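Local coordinates for cell envelope-related transcriptional attenuator domain-containing protein (PDB 3OKZ), which is of unknown function but belongs to the LytR/CpsA/Psr family, and so probably takes part in attaching anionic polymers to the streptococcal cell envelope, at residues Thr17-Ile22 against Thr49-Thr54; Ile22-Val27 against Ser44-Thr49; Asn55-Thr60 against Asp236-Ile241; Leu105-Asp110 against Asn272-Glu277. All coordinates share one frame; numbering follows the deposited sequence.

Contact 1 of 4, residues Thr17-Ile22 against Thr49-Thr54; sequences TKPFSI and TINPKT
The carbonyl oxygen of Ile50 is held by two groups of segment 17-22. Phe20 N donates a hydrogen bond to Ile50 O (2.8 Å), and Pro19 CA adds a CA-H...O contact. The return bond, Ile50 N to Phe20 O (3.0 Å), completes an antiparallel hydrogen-bonded pair, and Ser21 with Thr49 forms the next, non-hydrogen-bonded one. The strands 20-22 and 49-51 run 155° apart in direction. Phe20 and Ile50 lie side by side on the same sheet face. Phe20 CG sits between the backbone N and the carbonyl carbon (chi1 69°), which brings the ring next to the isoleucine, and Ile50 CB lies 4.0 Å above one ring face, offset toward its rim. Beyond the strand ends the packing passes to prolines. The Pro19 ring lies alongside the Asn51 side chain and crosses Pro52 at about a right angle, with Pro19 CG 3.8 Å from Pro52 CD; Thr17 CG2 reaches Pro52 CB at 4.0 Å. The ammonium groups come within 4.3 Å of each other (Lys18 NZ to Lys53 NZ); both make salt bridges to Asp279, whose carboxylate probably offsets their like charges. Asn51 ND2 bonds to the carbonyl of Glu277 in helix 264-277, a helix that also packs on Thr49 through Ile274. On the opposite sheet face Tyr234 meets the Phe20 ring edge-to-face. Strand 111-116 flanks strand 20-28 on one side, and strand 56-62 continues the sheet past Thr49.

Contact 2 of 4, residues Ile22-Val27 against Ser44-Thr49; sequences ILLMGV and SMILVT
Leu24 and Ile46 form a hydrogen-bonded pair at the middle of this contact, Leu24 N donating to Ile46 O (2.8 Å) and Ile46 N to Leu24 O (2.9 Å). Ile22 and Val48 make a second pair, with Val48 N to Ile22 O at 2.8 Å. Together they join the antiparallel strands 20-28 and 41-51, neighbours in the interior of the mixed sheet, whose short segments here run 151° apart. The bonding slackens toward Gly26 and Ser44: Gly26 N still donates to Ser44 O (3.3 Å), but from well above the carbonyl plane, and the return bond is weak. Ile22, Leu24, Ile46 and Val48 share one sheet face. On it Ile22 points its CG2 branch at Val48 CB (3.5 Å) while CG1, anti to the backbone N (chi1 179°), leads away from the strand opposite; the side chain also packs on Tyr111 and Met113 of strand 111-116. Leu24 and Ile46 lie side by side, their CD1 methyls touching. The other face carries Leu23, Met25, Met45 and Leu47, and is packed by helix 93-105 through Leu98, Ala97, Val101 and Leu105. Met25 and Met45, both selenomethionines, run side by side there, pointing the same way, with Met25 CG 3.8 Å from Met45 CG. Between the two pairs of the first face there is also a diagonal touch, Leu24 CB resting 3.8 Å from Val48 CG2.

Contact 3 of 4, residues Asn55-Thr60 against Asp236-Ile241; sequences NKTTMT and DSLEHI
A parallel beta bridge between Thr57 and Ile241 marks where strand 241-252 joins the sheet beside strand 56-62, just after the short 3-10 turn 237-239. Thr57 N donates to His240 O (3.0 Å) with the N-H bent to 135°, and Ile241 CA returns a CA-H...O contact to Thr57 O. Thr57 and Ile241 lie side by side: Thr57 OG1 stands anti to the carbonyl carbon (chi1 -71°), on the side of the 3-10 turn, and this leaves Thr57 CG2 to pack against Ile241 CD1 (3.5 Å). The hydroxyl, Thr57 OG1, is 3.1 Å from Ser237 O in a weak bond that is not settled. Farther along, Ile241 CG2 meets Met59 CG (3.6 Å), Met59 being a selenomethionine. At the other end the Asn55 amide crosses the His240 ring obliquely, their planes 62° apart, with Asn55 ND2 3.9 Å from His240 CE1. Asn55 and Lys56 form a G1 beta bulge opposite Asn51. Backbone bonds of Thr57 and Met59 to Lys242 continue the pairing, but between the two segments one backbone bond is settled, so the apolar contacts of Thr57, Met59 and Ile241 probably carry much of the cohesion.

Contact 4 of 4, residues Leu105-Asp110 against Asn272-Glu277; sequences LDINVD and NRIKKE
Lys275 NZ donates to Asp106 OD2 (2.7 Å) in a salt bridge, meeting the carboxylate on its anti side and 16° out of its plane. The lysine chain is extended beyond CG and crosses Asp106 obliquely, which carries the ammonium from the buried helix flank out to the acid. Next to it along the helix, Ile274 sends two branches to two residues. Its CD1 touches Leu105 CD1 (3.9 Å) and its CG2 touches Ile107 CD1 (4.2 Å), the side chains crossing at about a right angle in both cases. Ile107 reaches over because its CG1 stands anti to the backbone N (chi1 -174°) and the chain runs straight on to CD1. The contact joins the C-terminal end of helix 93-105 to helix 264-277, both of which pack on the same face of the central sheet, where Leu105 and Ile274 each rest on Leu47. Asp106 is the first residue beyond helix 93-105, and its positive phi (63°) turns the chain away from the helix axis toward strand 111-116. Lys275 NZ has a weak second bond to Ser283, and Ile107 is packed further by Leu278 and Lys280, just past the end of helix 264-277. Farther along the loop the Asp110 carboxylate bonds to Ser21 N at the start of strand 20-28.

Overall arrangement
From the N terminus, strand 20-28 runs out and strand 41-51 returns beside it. Contact 2 closes the inner part of this excursion and contact 1 the outer, so contact 2 is nested within contact 1, sharing Ile22 and Thr49 with it. The chain turns straight into strand 56-62, where contact 3 opens; it closes 176 residues later, as strand 241-252 enters the sheet. Contact 4 opens at the end of helix 93-105, inside the loop of contact 3, and closes beyond it on helix 264-277, so these two cross. Contacts 1 to 3 build adjoining strands of one sheet, and contact 4 links the end of helix 93-105 and the loop after it to helix 264-277, on the sheet's face.

Contact 1 of 4, residues Thr17-Ile22 against Thr49-Thr54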
# COMPACT_ATOMS: atom_id res chain seq x y z
N THR A 17 0.03 5.91 -22.48
CA THR A 17 0.09 7.08 -21.62
C THR A 17 -1.28 7.44 -21.03
O THR A 17 -1.65 8.62 -20.96
CB THR A 17 0.64 8.30 -22.36
OG1 THR A 17 1.70 7.89 -23.24
CG2 THR A 17 1.21 9.31 -21.37
N LYS A 18 -2.02 6.41 -20.61
CA LYS A 18 -3.34 6.56 -20.01
C LYS A 18 -3.22 6.47 -18.48
O LYS A 18 -2.39 5.72 -17.97
CB LYS A 18 -4.26 5.45 -20.54
CG LYS A 18 -5.70 5.53 -20.06
CD LYS A 18 -6.43 6.77 -20.61
CE LYS A 18 -7.79 6.96 -19.93
NZ LYS A 18 -8.42 8.27 -20.25
N PRO A 19 -4.05 7.24 -17.74
CA PRO A 19 -4.01 7.22 -16.27
C PRO A 19 -4.10 5.79 -15.76
O PRO A 19 -4.80 4.96 -16.36
CB PRO A 19 -5.25 8.03 -15.89
CG PRO A 19 -5.36 9.00 -17.00
CD PRO A 19 -5.10 8.15 -18.21
N PHE A 20 -3.42 5.47 -14.67
CA PHE A 20 -3.50 4.11 -14.21
C PHE A 20 -3.44 3.93 -12.71
O PHE A 20 -3.13 4.87 -11.97
CB PHE A 20 -2.42 3.28 -14.89
CG PHE A 20 -1.03 3.62 -14.45
CD1 PHE A 20 -0.42 2.92 -13.41
CD2 PHE A 20 -0.32 4.64 -15.08
CE1 PHE A 20 0.88 3.23 -13.01
CE2 PHE A 20 0.99 4.96 -14.69
CZ PHE A 20 1.59 4.25 -13.65
N SER A 21 -3.76 2.72 -12.27
CA SER A 21 -3.74 2.36 -10.86
C SER A 21 -2.78 1.22 -10.63
O SER A 21 -2.75 0.26 -11.40
CB SER A 21 -5.13 1.95 -10.37
OG SER A 21 -5.55 0.71 -10.93
N ILE A 22 -1.99 1.35 -9.58
CA ILE A 22 -1.05 0.32 -9.23
C ILE A 22 -1.18 0.05 -7.74
O ILE A 22 -1.28 0.98 -6.93
CB ILE A 22 0.40 0.74 -9.56
CG1 ILE A 22 1.38 -0.36 -9.15
CG2 ILE A 22 0.71 2.06 -8.88
CD1 ILE A 22 2.85 -0.03 -9.45
N THR A 49 -2.84 6.06 -7.73
CA THR A 49 -3.40 6.54 -8.99
C THR A 49 -2.41 7.53 -9.56
O THR A 49 -1.79 8.29 -8.81
CB THR A 49 -4.70 7.32 -8.81
OG1 THR A 49 -4.43 8.51 -8.06
CG2 THR A 49 -5.74 6.50 -8.10
N ILE A 50 -2.25 7.50 -10.88
CA ILE A 50 -1.36 8.41 -11.61
C ILE A 50 -2.09 8.80 -12.89
O ILE A 50 -2.48 7.94 -13.68
CB ILE A 50 -0.02 7.74 -12.03
CG1 ILE A 50 0.68 7.13 -10.81
CG2 ILE A 50 0.89 8.77 -12.67
CD1 ILE A 50 0.97 5.65 -10.96
N ASN A 51 -2.29 10.10 -13.07
CA ASN A 51 -2.99 10.60 -14.26
C ASN A 51 -2.08 11.57 -14.99
O ASN A 51 -1.97 12.74 -14.61
CB ASN A 51 -4.28 11.30 -13.86
CG ASN A 51 -5.12 11.65 -15.06
OD1 ASN A 51 -4.65 12.27 -16.00
ND2 ASN A 51 -6.39 11.25 -15.02
N PRO A 52 -1.43 11.10 -16.06
CA PRO A 52 -0.52 11.93 -16.86
C PRO A 52 -1.19 13.18 -17.40
O PRO A 52 -0.56 14.23 -17.58
CB PRO A 52 -0.07 10.97 -17.95
CG PRO A 52 -1.30 10.13 -18.16
CD PRO A 52 -1.71 9.82 -16.74
N LYS A 53 -2.49 13.05 -17.65
CA LYS A 53 -3.31 14.12 -18.19
C LYS A 53 -3.50 15.25 -17.18
O LYS A 53 -2.93 16.34 -17.35
CB LYS A 53 -4.66 13.52 -18.60
CG LYS A 53 -5.48 14.33 -19.59
CD LYS A 53 -6.70 13.54 -20.04
CE LYS A 53 -7.60 13.18 -18.86
NZ LYS A 53 -8.81 12.43 -19.29
N THR A 54 -4.28 15.00 -16.13
CA THR A 54 -4.55 15.99 -15.09
C THR A 54 -3.30 16.33 -14.31
O THR A 54 -3.31 17.22 -13.45
CB THR A 54 -5.58 15.50 -14.09
OG1 THR A 54 -4.98 14.49 -13.25
CG2 THR A 54 -6.78 14.91 -14.81

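Contact 2 of 4, residues Ile22-Val27 against Ser44-Thr49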
# COMPACT_ATOMS: atom_id res chain seq x y z
N ILE A 22 -1.99 1.35 -9.58
CA ILE A 22 -1.05 0.32 -9.23
C ILE A 22 -1.18 0.05 -7.74
O ILE A 22 -1.28 0.98 -6.93
CB ILE A 22 0.40 0.74 -9.56
CG1 ILE A 22 1.38 -0.36 -9.15
CG2 ILE A 22 0.71 2.06 -8.88
CD1 ILE A 22 2.85 -0.03 -9.45
N LEU A 23 -1.24 -1.22 -7.39
CA LEU A 23 -1.34 -1.62 -6.00
C LEU A 23 0.09 -1.75 -5.54
O LEU A 23 0.81 -2.65 -5.98
CB LEU A 23 -2.03 -2.96 -5.87
CG LEU A 23 -2.13 -3.44 -4.42
CD1 LEU A 23 -2.84 -2.39 -3.60
CD2 LEU A 23 -2.88 -4.76 -4.36
N LEU A 24 0.49 -0.84 -4.67
CA LEU A 24 1.83 -0.84 -4.14
C LEU A 24 1.82 -1.58 -2.80
O LEU A 24 1.01 -1.28 -1.91
CB LEU A 24 2.31 0.62 -4.00
CG LEU A 24 3.75 0.98 -3.64
CD1 LEU A 24 3.96 0.87 -2.13
CD2 LEU A 24 4.72 0.06 -4.39
N MSE A 25 2.69 -2.57 -2.66
CA MSE A 25 2.75 -3.34 -1.42
C MSE A 25 4.15 -3.60 -0.86
O MSE A 25 5.10 -3.91 -1.60
CB MSE A 25 2.09 -4.69 -1.58
CG MSE A 25 0.68 -4.65 -2.07
SE MSE A 25 0.11 -6.48 -2.30
CE MSE A 25 -0.83 -6.70 -0.65
N GLY A 26 4.23 -3.49 0.46
CA GLY A 26 5.45 -3.74 1.19
C GLY A 26 5.27 -5.10 1.81
O GLY A 26 4.38 -5.32 2.65
N VAL A 27 6.11 -6.04 1.40
CA VAL A 27 5.97 -7.37 1.94
C VAL A 27 7.09 -7.77 2.90
O VAL A 27 8.26 -7.52 2.64
CB VAL A 27 5.93 -8.40 0.83
CG1 VAL A 27 5.65 -9.77 1.43
CG2 VAL A 27 4.88 -8.01 -0.20
N SER A 44 2.06 -3.56 4.20
CA SER A 44 1.48 -2.30 3.77
C SER A 44 0.77 -2.45 2.44
O SER A 44 1.19 -3.23 1.58
CB SER A 44 2.56 -1.24 3.60
OG SER A 44 1.96 -0.01 3.26
N MSE A 45 -0.32 -1.71 2.28
CA MSE A 45 -1.05 -1.76 1.04
C MSE A 45 -1.52 -0.39 0.68
O MSE A 45 -2.23 0.24 1.45
CB MSE A 45 -2.22 -2.71 1.16
CG MSE A 45 -1.86 -4.11 0.72
SE MSE A 45 -3.40 -5.21 0.66
CE MSE A 45 -3.58 -5.54 2.55
N ILE A 46 -1.11 0.08 -0.49
CA ILE A 46 -1.50 1.40 -0.94
C ILE A 46 -1.93 1.34 -2.38
O ILE A 46 -1.19 0.84 -3.23
CB ILE A 46 -0.35 2.42 -0.85
CG1 ILE A 46 0.32 2.35 0.52
CG2 ILE A 46 -0.89 3.81 -1.09
CD1 ILE A 46 1.26 1.17 0.65
N LEU A 47 -3.12 1.85 -2.66
CA LEU A 47 -3.64 1.89 -4.02
C LEU A 47 -3.20 3.24 -4.57
O LEU A 47 -3.55 4.29 -4.02
CB LEU A 47 -5.17 1.76 -4.01
CG LEU A 47 -5.91 1.44 -5.32
CD1 LEU A 47 -6.11 2.71 -6.16
CD2 LEU A 47 -5.14 0.38 -6.09
N VAL A 48 -2.40 3.21 -5.63
CA VAL A 48 -1.88 4.45 -6.20
C VAL A 48 -2.50 4.79 -7.55
O VAL A 48 -2.67 3.91 -8.40
CB VAL A 48 -0.35 4.37 -6.42
CG1 VAL A 48 0.23 5.77 -6.57
CG2 VAL A 48 0.31 3.61 -5.27
N THR A 49 -2.84 6.06 -7.73
CA THR A 49 -3.40 6.54 -8.99
C THR A 49 -2.41 7.53 -9.56
O THR A 49 -1.79 8.29 -8.81
CB THR A 49 -4.70 7.32 -8.81
OG1 THR A 49 -4.43 8.51 -8.06
CG2 THR A 49 -5.74 6.50 -8.10

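Contact 3 of 4, residues Asn55-Thr60 against Asp236-Ile241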
# COMPACT_ATOMS: atom_id res chain seq x y z
N ASN A 55 -2.22 15.59 -14.59
CA ASN A 55 -0.93 15.81 -13.94
C ASN A 55 -1.05 15.72 -12.41
O ASN A 55 -0.70 16.66 -11.69
CB ASN A 55 -0.41 17.19 -14.34
CG ASN A 55 1.08 17.29 -14.21
OD1 ASN A 55 1.82 16.53 -14.83
ND2 ASN A 55 1.54 18.25 -13.41
N LYS A 56 -1.52 14.58 -11.90
CA LYS A 56 -1.68 14.43 -10.47
C LYS A 56 -1.57 12.98 -10.01
O LYS A 56 -1.71 12.05 -10.80
CB LYS A 56 -3.04 15.00 -10.05
CG LYS A 56 -3.33 14.95 -8.55
CD LYS A 56 -4.64 15.68 -8.20
CE LYS A 56 -5.84 15.11 -8.95
NZ LYS A 56 -7.12 15.83 -8.68
N THR A 57 -1.31 12.81 -8.72
CA THR A 57 -1.18 11.48 -8.13
C THR A 57 -1.84 11.42 -6.76
O THR A 57 -1.79 12.38 -5.99
CB THR A 57 0.30 11.09 -7.98
OG1 THR A 57 0.86 10.85 -9.27
CG2 THR A 57 0.45 9.84 -7.12
N THR A 58 -2.47 10.28 -6.46
CA THR A 58 -3.11 10.10 -5.17
C THR A 58 -2.72 8.76 -4.59
O THR A 58 -2.55 7.78 -5.32
CB THR A 58 -4.64 10.11 -5.28
OG1 THR A 58 -5.09 8.86 -5.82
CG2 THR A 58 -5.10 11.27 -6.18
N MSE A 59 -2.59 8.71 -3.27
CA MSE A 59 -2.24 7.48 -2.57
C MSE A 59 -3.23 7.19 -1.48
O MSE A 59 -3.43 7.99 -0.57
CB MSE A 59 -0.88 7.60 -1.92
CG MSE A 59 0.24 7.87 -2.88
SE MSE A 59 1.85 7.76 -1.88
CE MSE A 59 2.25 5.90 -2.23
N THR A 60 -3.85 6.02 -1.57
CA THR A 60 -4.80 5.63 -0.56
C THR A 60 -4.33 4.37 0.18
O THR A 60 -4.21 3.28 -0.39
CB THR A 60 -6.19 5.44 -1.20
OG1 THR A 60 -6.63 6.70 -1.72
CG2 THR A 60 -7.22 4.96 -0.18
N ASP A 236 6.27 13.74 -14.27
CA ASP A 236 5.76 15.04 -13.86
C ASP A 236 4.58 14.85 -12.92
O ASP A 236 4.38 15.64 -11.99
CB ASP A 236 5.33 15.85 -15.08
CG ASP A 236 6.31 15.75 -16.22
OD1 ASP A 236 6.45 14.64 -16.78
OD2 ASP A 236 6.94 16.77 -16.56
N SER A 237 3.81 13.81 -13.17
CA SER A 237 2.63 13.50 -12.37
C SER A 237 2.99 13.23 -10.92
O SER A 237 2.23 13.55 -10.01
CB SER A 237 1.89 12.29 -12.95
OG SER A 237 1.36 12.59 -14.22
N LEU A 238 4.16 12.64 -10.72
CA LEU A 238 4.62 12.31 -9.37
C LEU A 238 4.99 13.57 -8.58
O LEU A 238 5.25 13.51 -7.39
CB LEU A 238 5.81 11.36 -9.47
CG LEU A 238 5.55 10.16 -10.40
CD1 LEU A 238 6.80 9.29 -10.50
CD2 LEU A 238 4.36 9.36 -9.89
N GLU A 239 4.96 14.72 -9.26
CA GLU A 239 5.32 15.99 -8.65
C GLU A 239 4.31 16.50 -7.62
O GLU A 239 4.61 17.40 -6.85
CB GLU A 239 5.50 17.05 -9.74
CG GLU A 239 6.76 17.91 -9.64
CD GLU A 239 8.02 17.17 -10.06
OE1 GLU A 239 9.02 17.84 -10.39
OE2 GLU A 239 8.02 15.92 -10.05
N HIS A 240 3.11 15.93 -7.64
CA HIS A 240 2.05 16.33 -6.71
C HIS A 240 1.25 15.14 -6.21
O HIS A 240 0.49 14.53 -6.96
CB HIS A 240 1.11 17.32 -7.38
CG HIS A 240 1.81 18.37 -8.17
ND1 HIS A 240 2.19 18.18 -9.48
CD2 HIS A 240 2.23 19.61 -7.84
CE1 HIS A 240 2.83 19.25 -9.92
NE2 HIS A 240 2.86 20.14 -8.94
N ILE A 241 1.41 14.81 -4.92
CA ILE A 241 0.73 13.67 -4.34
C ILE A 241 -0.28 14.01 -3.24
O ILE A 241 0.06 14.69 -2.27
CB ILE A 241 1.74 12.68 -3.69
CG1 ILE A 241 3.04 12.63 -4.49
CG2 ILE A 241 1.12 11.29 -3.62
CD1 ILE A 241 2.92 11.96 -5.83

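Contact 4 of 4, residues Leu105-Asp110 against Asn272-Glu277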
# COMPACT_ATOMS: atom_id res chain seq x y z
N LEU A 105 -12.60 -2.20 -3.65
CA LEU A 105 -12.86 -0.91 -4.26
C LEU A 105 -13.77 -0.91 -5.47
O LEU A 105 -14.18 0.16 -5.93
CB LEU A 105 -11.55 -0.25 -4.64
CG LEU A 105 -10.54 -0.01 -3.53
CD1 LEU A 105 -9.25 0.53 -4.14
CD2 LEU A 105 -11.12 0.97 -2.51
N ASP A 106 -14.10 -2.09 -6.00
CA ASP A 106 -14.96 -2.17 -7.18
C ASP A 106 -14.27 -1.50 -8.36
O ASP A 106 -14.78 -0.52 -8.93
CB ASP A 106 -16.30 -1.48 -6.93
CG ASP A 106 -17.24 -1.60 -8.11
OD1 ASP A 106 -17.48 -2.75 -8.54
OD2 ASP A 106 -17.74 -0.57 -8.60
N ILE A 107 -13.10 -2.03 -8.72
CA ILE A 107 -12.31 -1.48 -9.81
C ILE A 107 -11.22 -2.46 -10.21
O ILE A 107 -10.80 -3.31 -9.41
CB ILE A 107 -11.66 -0.14 -9.38
CG1 ILE A 107 -10.95 0.51 -10.55
CG2 ILE A 107 -10.64 -0.39 -8.27
CD1 ILE A 107 -10.28 1.82 -10.19
N ASN A 108 -10.77 -2.35 -11.45
CA ASN A 108 -9.69 -3.21 -11.92
C ASN A 108 -8.40 -2.43 -11.73
O ASN A 108 -8.24 -1.29 -12.19
CB ASN A 108 -9.92 -3.58 -13.40
CG ASN A 108 -11.01 -4.65 -13.57
OD1 ASN A 108 -11.31 -5.09 -14.69
ND2 ASN A 108 -11.60 -5.09 -12.46
N VAL A 109 -7.48 -3.04 -11.00
CA VAL A 109 -6.20 -2.42 -10.69
C VAL A 109 -5.14 -2.68 -11.77
O VAL A 109 -4.51 -3.73 -11.78
CB VAL A 109 -5.67 -2.95 -9.33
CG1 VAL A 109 -4.39 -2.24 -8.96
CG2 VAL A 109 -6.72 -2.78 -8.27
N ASP A 110 -4.95 -1.72 -12.65
CA ASP A 110 -3.98 -1.81 -13.74
C ASP A 110 -2.71 -2.62 -13.45
O ASP A 110 -2.45 -3.65 -14.08
CB ASP A 110 -3.60 -0.40 -14.19
CG ASP A 110 -4.70 0.27 -14.98
OD1 ASP A 110 -4.82 1.50 -14.92
OD2 ASP A 110 -5.44 -0.45 -15.67
N ASN A 272 -15.32 6.08 -5.80
CA ASN A 272 -15.57 7.08 -6.82
C ASN A 272 -14.50 8.16 -6.92
O ASN A 272 -14.21 8.66 -8.01
CB ASN A 272 -16.96 7.71 -6.59
CG ASN A 272 -18.10 6.69 -6.71
OD1 ASN A 272 -19.26 7.01 -6.47
ND2 ASN A 272 -17.76 5.45 -7.09
N ARG A 273 -13.90 8.52 -5.79
CA ARG A 273 -12.84 9.51 -5.77
C ARG A 273 -11.70 8.92 -6.60
O ARG A 273 -11.11 9.59 -7.45
CB ARG A 273 -12.38 9.76 -4.33
CG ARG A 273 -11.43 10.93 -4.14
CD ARG A 273 -10.00 10.46 -3.90
NE ARG A 273 -9.91 9.50 -2.80
CZ ARG A 273 -10.32 9.73 -1.55
NH1 ARG A 273 -10.85 10.90 -1.21
NH2 ARG A 273 -10.19 8.78 -0.63
N ILE A 274 -11.41 7.65 -6.34
CA ILE A 274 -10.37 6.94 -7.08
C ILE A 274 -10.80 6.77 -8.53
O ILE A 274 -10.02 7.03 -9.45
CB ILE A 274 -10.10 5.55 -6.47
CG1 ILE A 274 -9.47 5.71 -5.08
CG2 ILE A 274 -9.21 4.74 -7.38
CD1 ILE A 274 -8.96 4.41 -4.49
N LYS A 275 -12.05 6.35 -8.74
CA LYS A 275 -12.57 6.17 -10.09
C LYS A 275 -12.42 7.44 -10.93
O LYS A 275 -12.02 7.37 -12.09
CB LYS A 275 -14.04 5.73 -10.04
CG LYS A 275 -14.20 4.27 -9.71
CD LYS A 275 -15.63 3.89 -9.42
CE LYS A 275 -15.73 2.39 -9.18
NZ LYS A 275 -17.04 2.01 -8.61
N LYS A 276 -12.74 8.59 -10.34
CA LYS A 276 -12.60 9.84 -11.07
C LYS A 276 -11.16 10.02 -11.53
O LYS A 276 -10.90 10.59 -12.59
CB LYS A 276 -13.00 11.03 -10.19
CG LYS A 276 -12.80 12.38 -10.87
CD LYS A 276 -12.93 13.56 -9.91
CE LYS A 276 -14.32 13.66 -9.30
NZ LYS A 276 -14.46 14.83 -8.37
N GLU A 277 -10.21 9.53 -10.73
CA GLU A 277 -8.78 9.64 -11.05
C GLU A 277 -8.39 8.80 -12.26
O GLU A 277 -7.60 9.25 -13.10
CB GLU A 277 -7.92 9.19 -9.86
CG GLU A 277 -8.04 10.07 -8.65
CD GLU A 277 -7.85 11.53 -8.99
OE1 GLU A 277 -6.96 11.82 -9.82
OE2 GLU A 277 -8.57 12.38 -8.42